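Local coordinates for chromosome-partitioning protein Spo0J (Thermus thermophilus HB27, PDB 1VZ0) that binds the centromere-like DNA site parS, probably takes part in chromosome partitioning, and stimulates the ATPase activity of Soj, at residues 172-184 with 196-210. Numbering follows the deposited sequence.
Sequences EITAGHARALLML and ILEKGLSVRQAEALR
His177 lies between Ile196 and Val203 in a largely apolar helix-helix contact within the helices that follow the inferred helix-turn-helix motif (137-156) in the chain, where helix 175-183 runs beside helix 203-207 and the end of helix 189-199. The axes of helices 175-183 and 203-207 are 8.8 Å apart and nearly parallel (5°), a closeness suited to small residues: Ala180 CB meets Ala206 CB at 3.8 Å, and Gly176 leaves room for Val203 CG2. That methyl sits over the centre of the imidazole, while Ile196 CG2 covers the opposite face nearer the rim, 4.0 Å from the ring centroid; both are CH-pi contacts. With chi1 at -73°, His177 CG lies beside its own backbone N, which carries the ring into this slot. Ile196 also serves Leu181, CD1 meeting Leu181 CD2 tip to tip, and Leu197 CD2 packs 3.6 Å from Ile173 CG2. Thr174 caps helix 175-183, its OG1 accepting from His177 N. At the far end Arg210, bent at chi2 and chi3, slides past Leu184 in the opposite direction, CG touching Leu184 CD2, and donates from NH2 to Met183 O (3.0 Å), a carbonyl near the helix end. A water also joins Glu172 O to Ile196 O. Small apolar groups thus allow the close approach, and methyls over both faces hold the His177 ring by shape and CH-pi contact.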
# COMPACT_ATOMS: atom_id res chain seq x y z
N GLU C 172 7.21 2.15 -11.97
CA GLU C 172 7.77 2.26 -13.31
C GLU C 172 8.95 3.25 -13.31
O GLU C 172 9.81 3.18 -14.17
CB GLU C 172 6.70 2.70 -14.31
CG GLU C 172 5.67 1.62 -14.59
CD GLU C 172 4.54 2.11 -15.48
OE1 GLU C 172 3.61 1.31 -15.75
OE2 GLU C 172 4.57 3.28 -15.91
N ILE C 173 8.96 4.18 -12.35
CA ILE C 173 10.07 5.14 -12.21
C ILE C 173 10.40 5.25 -10.72
O ILE C 173 9.62 4.81 -9.87
CB ILE C 173 9.75 6.57 -12.75
CG1 ILE C 173 8.64 7.21 -11.93
CG2 ILE C 173 9.37 6.51 -14.23
CD1 ILE C 173 8.27 8.64 -12.40
N THR C 174 11.55 5.83 -10.40
CA THR C 174 11.96 5.94 -9.01
C THR C 174 11.76 7.35 -8.46
O THR C 174 11.43 8.27 -9.20
CB THR C 174 13.46 5.60 -8.83
OG1 THR C 174 14.26 6.63 -9.44
CG2 THR C 174 13.80 4.26 -9.49
N ALA C 175 11.98 7.50 -7.16
CA ALA C 175 11.86 8.80 -6.52
C ALA C 175 12.87 9.73 -7.19
O ALA C 175 12.65 10.94 -7.31
CB ALA C 175 12.15 8.68 -5.04
N GLY C 176 13.98 9.14 -7.63
CA GLY C 176 15.02 9.91 -8.28
C GLY C 176 14.55 10.46 -9.61
O GLY C 176 14.86 11.61 -9.95
N HIS C 177 13.82 9.65 -10.37
CA HIS C 177 13.31 10.09 -11.67
C HIS C 177 12.36 11.26 -11.47
O HIS C 177 12.33 12.20 -12.26
CB HIS C 177 12.55 8.96 -12.35
CG HIS C 177 13.42 7.87 -12.87
ND1 HIS C 177 14.35 8.08 -13.87
CD2 HIS C 177 13.48 6.55 -12.57
CE1 HIS C 177 14.94 6.94 -14.16
NE2 HIS C 177 14.43 6.00 -13.38
N ALA C 178 11.56 11.15 -10.41
CA ALA C 178 10.58 12.15 -10.07
C ALA C 178 11.29 13.47 -9.74
O ALA C 178 10.89 14.54 -10.21
CB ALA C 178 9.73 11.66 -8.87
N ARG C 179 12.35 13.39 -8.94
CA ARG C 179 13.10 14.60 -8.60
C ARG C 179 13.69 15.23 -9.85
O ARG C 179 13.76 16.46 -9.94
CB ARG C 179 14.23 14.30 -7.61
CG ARG C 179 13.76 13.74 -6.29
CD ARG C 179 14.89 13.67 -5.29
NE ARG C 179 14.58 12.68 -4.27
CZ ARG C 179 14.98 11.41 -4.31
NH1 ARG C 179 14.63 10.58 -3.34
NH2 ARG C 179 15.74 10.98 -5.30
N ALA C 180 14.12 14.41 -10.80
CA ALA C 180 14.69 14.94 -12.04
C ALA C 180 13.59 15.66 -12.83
O ALA C 180 13.82 16.72 -13.39
CB ALA C 180 15.31 13.80 -12.89
N LEU C 181 12.39 15.07 -12.86
CA LEU C 181 11.27 15.69 -13.58
C LEU C 181 10.89 17.03 -12.95
O LEU C 181 10.42 17.91 -13.65
CB LEU C 181 10.05 14.74 -13.60
CG LEU C 181 10.19 13.46 -14.44
CD1 LEU C 181 8.94 12.60 -14.27
CD2 LEU C 181 10.40 13.80 -15.91
N LEU C 182 11.11 17.17 -11.65
CA LEU C 182 10.80 18.42 -10.95
C LEU C 182 11.74 19.52 -11.37
O LEU C 182 11.44 20.69 -11.16
CB LEU C 182 10.88 18.26 -9.42
CG LEU C 182 9.69 17.55 -8.75
CD1 LEU C 182 9.96 17.38 -7.27
CD2 LEU C 182 8.41 18.37 -8.97
N MET C 183 12.89 19.16 -11.95
CA MET C 183 13.86 20.15 -12.40
C MET C 183 13.50 20.65 -13.79
O MET C 183 14.00 21.68 -14.24
CB MET C 183 15.29 19.57 -12.38
CG MET C 183 15.77 19.16 -10.97
SD MET C 183 17.56 18.92 -10.72
CE MET C 183 17.91 17.90 -12.18
N LEU C 184 12.61 19.94 -14.47
CA LEU C 184 12.18 20.38 -15.80
C LEU C 184 11.07 21.38 -15.61
O LEU C 184 10.41 21.38 -14.58
CB LEU C 184 11.66 19.19 -16.62
CG LEU C 184 12.62 18.07 -17.02
CD1 LEU C 184 11.85 17.01 -17.80
CD2 LEU C 184 13.75 18.64 -17.85
N ILE C 196 11.66 8.94 -20.30
CA ILE C 196 12.14 8.01 -19.30
C ILE C 196 11.53 6.62 -19.47
O ILE C 196 12.23 5.61 -19.47
CB ILE C 196 11.84 8.50 -17.88
CG1 ILE C 196 12.60 9.80 -17.61
CG2 ILE C 196 12.21 7.40 -16.86
CD1 ILE C 196 12.34 10.40 -16.23
N LEU C 197 10.21 6.58 -19.61
CA LEU C 197 9.50 5.31 -19.76
C LEU C 197 9.84 4.58 -21.05
O LEU C 197 10.14 3.38 -21.04
CB LEU C 197 7.99 5.54 -19.69
CG LEU C 197 7.50 6.09 -18.34
CD1 LEU C 197 6.00 6.33 -18.41
CD2 LEU C 197 7.84 5.09 -17.22
N GLU C 198 9.81 5.30 -22.17
CA GLU C 198 10.09 4.70 -23.46
C GLU C 198 11.49 4.14 -23.58
O GLU C 198 11.69 3.09 -24.17
CB GLU C 198 9.87 5.71 -24.58
CG GLU C 198 8.43 6.02 -24.86
CD GLU C 198 8.26 6.95 -26.03
OE1 GLU C 198 7.10 7.27 -26.37
OE2 GLU C 198 9.28 7.37 -26.62
N LYS C 199 12.46 4.85 -23.02
CA LYS C 199 13.86 4.43 -23.13
C LYS C 199 14.49 3.78 -21.90
O LYS C 199 15.66 3.41 -21.93
CB LYS C 199 14.70 5.63 -23.58
CG LYS C 199 14.18 6.26 -24.87
CD LYS C 199 14.93 7.52 -25.26
CE LYS C 199 14.41 8.06 -26.59
NZ LYS C 199 15.16 9.27 -27.04
N GLY C 200 13.72 3.61 -20.83
CA GLY C 200 14.26 2.99 -19.63
C GLY C 200 15.43 3.76 -19.03
O GLY C 200 16.38 3.17 -18.50
N LEU C 201 15.36 5.09 -19.13
CA LEU C 201 16.41 5.96 -18.62
C LEU C 201 16.73 5.80 -17.14
O LEU C 201 15.84 5.52 -16.33
CB LEU C 201 16.03 7.42 -18.85
CG LEU C 201 16.44 8.07 -20.16
CD1 LEU C 201 16.29 7.09 -21.30
CD2 LEU C 201 15.60 9.33 -20.37
N SER C 202 18.00 5.99 -16.80
CA SER C 202 18.41 5.93 -15.41
C SER C 202 18.17 7.34 -14.84
O SER C 202 17.87 8.27 -15.59
CB SER C 202 19.91 5.59 -15.31
OG SER C 202 20.71 6.63 -15.85
N VAL C 203 18.31 7.51 -13.53
CA VAL C 203 18.13 8.82 -12.94
C VAL C 203 19.14 9.79 -13.55
O VAL C 203 18.80 10.90 -13.95
CB VAL C 203 18.31 8.78 -11.42
CG1 VAL C 203 18.34 10.20 -10.84
CG2 VAL C 203 17.16 7.98 -10.80
N ARG C 204 20.39 9.35 -13.63
CA ARG C 204 21.46 10.17 -14.20
C ARG C 204 21.09 10.70 -15.59
O ARG C 204 21.24 11.88 -15.87
CB ARG C 204 22.76 9.37 -14.30
CG ARG C 204 23.94 10.14 -14.87
CD ARG C 204 25.13 9.21 -15.07
NE ARG C 204 26.29 9.86 -15.69
CZ ARG C 204 27.10 10.71 -15.07
NH1 ARG C 204 28.12 11.26 -15.73
NH2 ARG C 204 26.92 11.00 -13.79
N GLN C 205 20.61 9.82 -16.46
CA GLN C 205 20.24 10.28 -17.79
C GLN C 205 18.96 11.11 -17.77
O GLN C 205 18.75 11.91 -18.67
CB GLN C 205 20.15 9.11 -18.78
CG GLN C 205 19.58 7.84 -18.23
CD GLN C 205 20.04 6.59 -18.99
OE1 GLN C 205 19.61 5.48 -18.69
NE2 GLN C 205 20.91 6.78 -19.98
N ALA C 206 18.12 10.92 -16.76
CA ALA C 206 16.90 11.73 -16.67
C ALA C 206 17.33 13.17 -16.33
O ALA C 206 16.68 14.13 -16.72
CB ALA C 206 15.97 11.19 -15.60
N GLU C 207 18.43 13.30 -15.60
CA GLU C 207 18.95 14.62 -15.24
C GLU C 207 19.48 15.32 -16.50
O GLU C 207 19.44 16.54 -16.61
CB GLU C 207 20.08 14.49 -14.21
CG GLU C 207 19.64 14.03 -12.83
CD GLU C 207 20.81 13.79 -11.88
OE1 GLU C 207 20.58 13.42 -10.72
OE2 GLU C 207 21.97 13.97 -12.30
N ALA C 208 19.98 14.53 -17.45
CA ALA C 208 20.51 15.08 -18.68
C ALA C 208 19.40 15.59 -19.60
O ALA C 208 19.66 16.33 -20.55
CB ALA C 208 21.33 14.03 -19.40
N LEU C 209 18.16 15.21 -19.31
CA LEU C 209 17.04 15.65 -20.13
C LEU C 209 16.90 17.17 -20.19
O LEU C 209 16.35 17.72 -21.15
CB LEU C 209 15.74 15.02 -19.64
CG LEU C 209 15.58 13.57 -20.08
CD1 LEU C 209 14.29 12.99 -19.57
CD2 LEU C 209 15.62 13.50 -21.59
N ARG C 210 17.39 17.86 -19.17
CA ARG C 210 17.32 19.32 -19.14
C ARG C 210 18.14 19.90 -20.29
O ARG C 210 19.35 19.66 -20.38
CB ARG C 210 17.85 19.84 -17.81
CG ARG C 210 17.07 19.39 -16.60
CD ARG C 210 16.65 20.60 -15.77
NE ARG C 210 17.80 21.45 -15.47
CZ ARG C 210 17.73 22.67 -14.94
NH1 ARG C 210 18.84 23.34 -14.71
NH2 ARG C 210 16.56 23.22 -14.63
O HOH W 1 11.49 3.86 -16.78
O HOH W 2 16.20 16.50 -15.69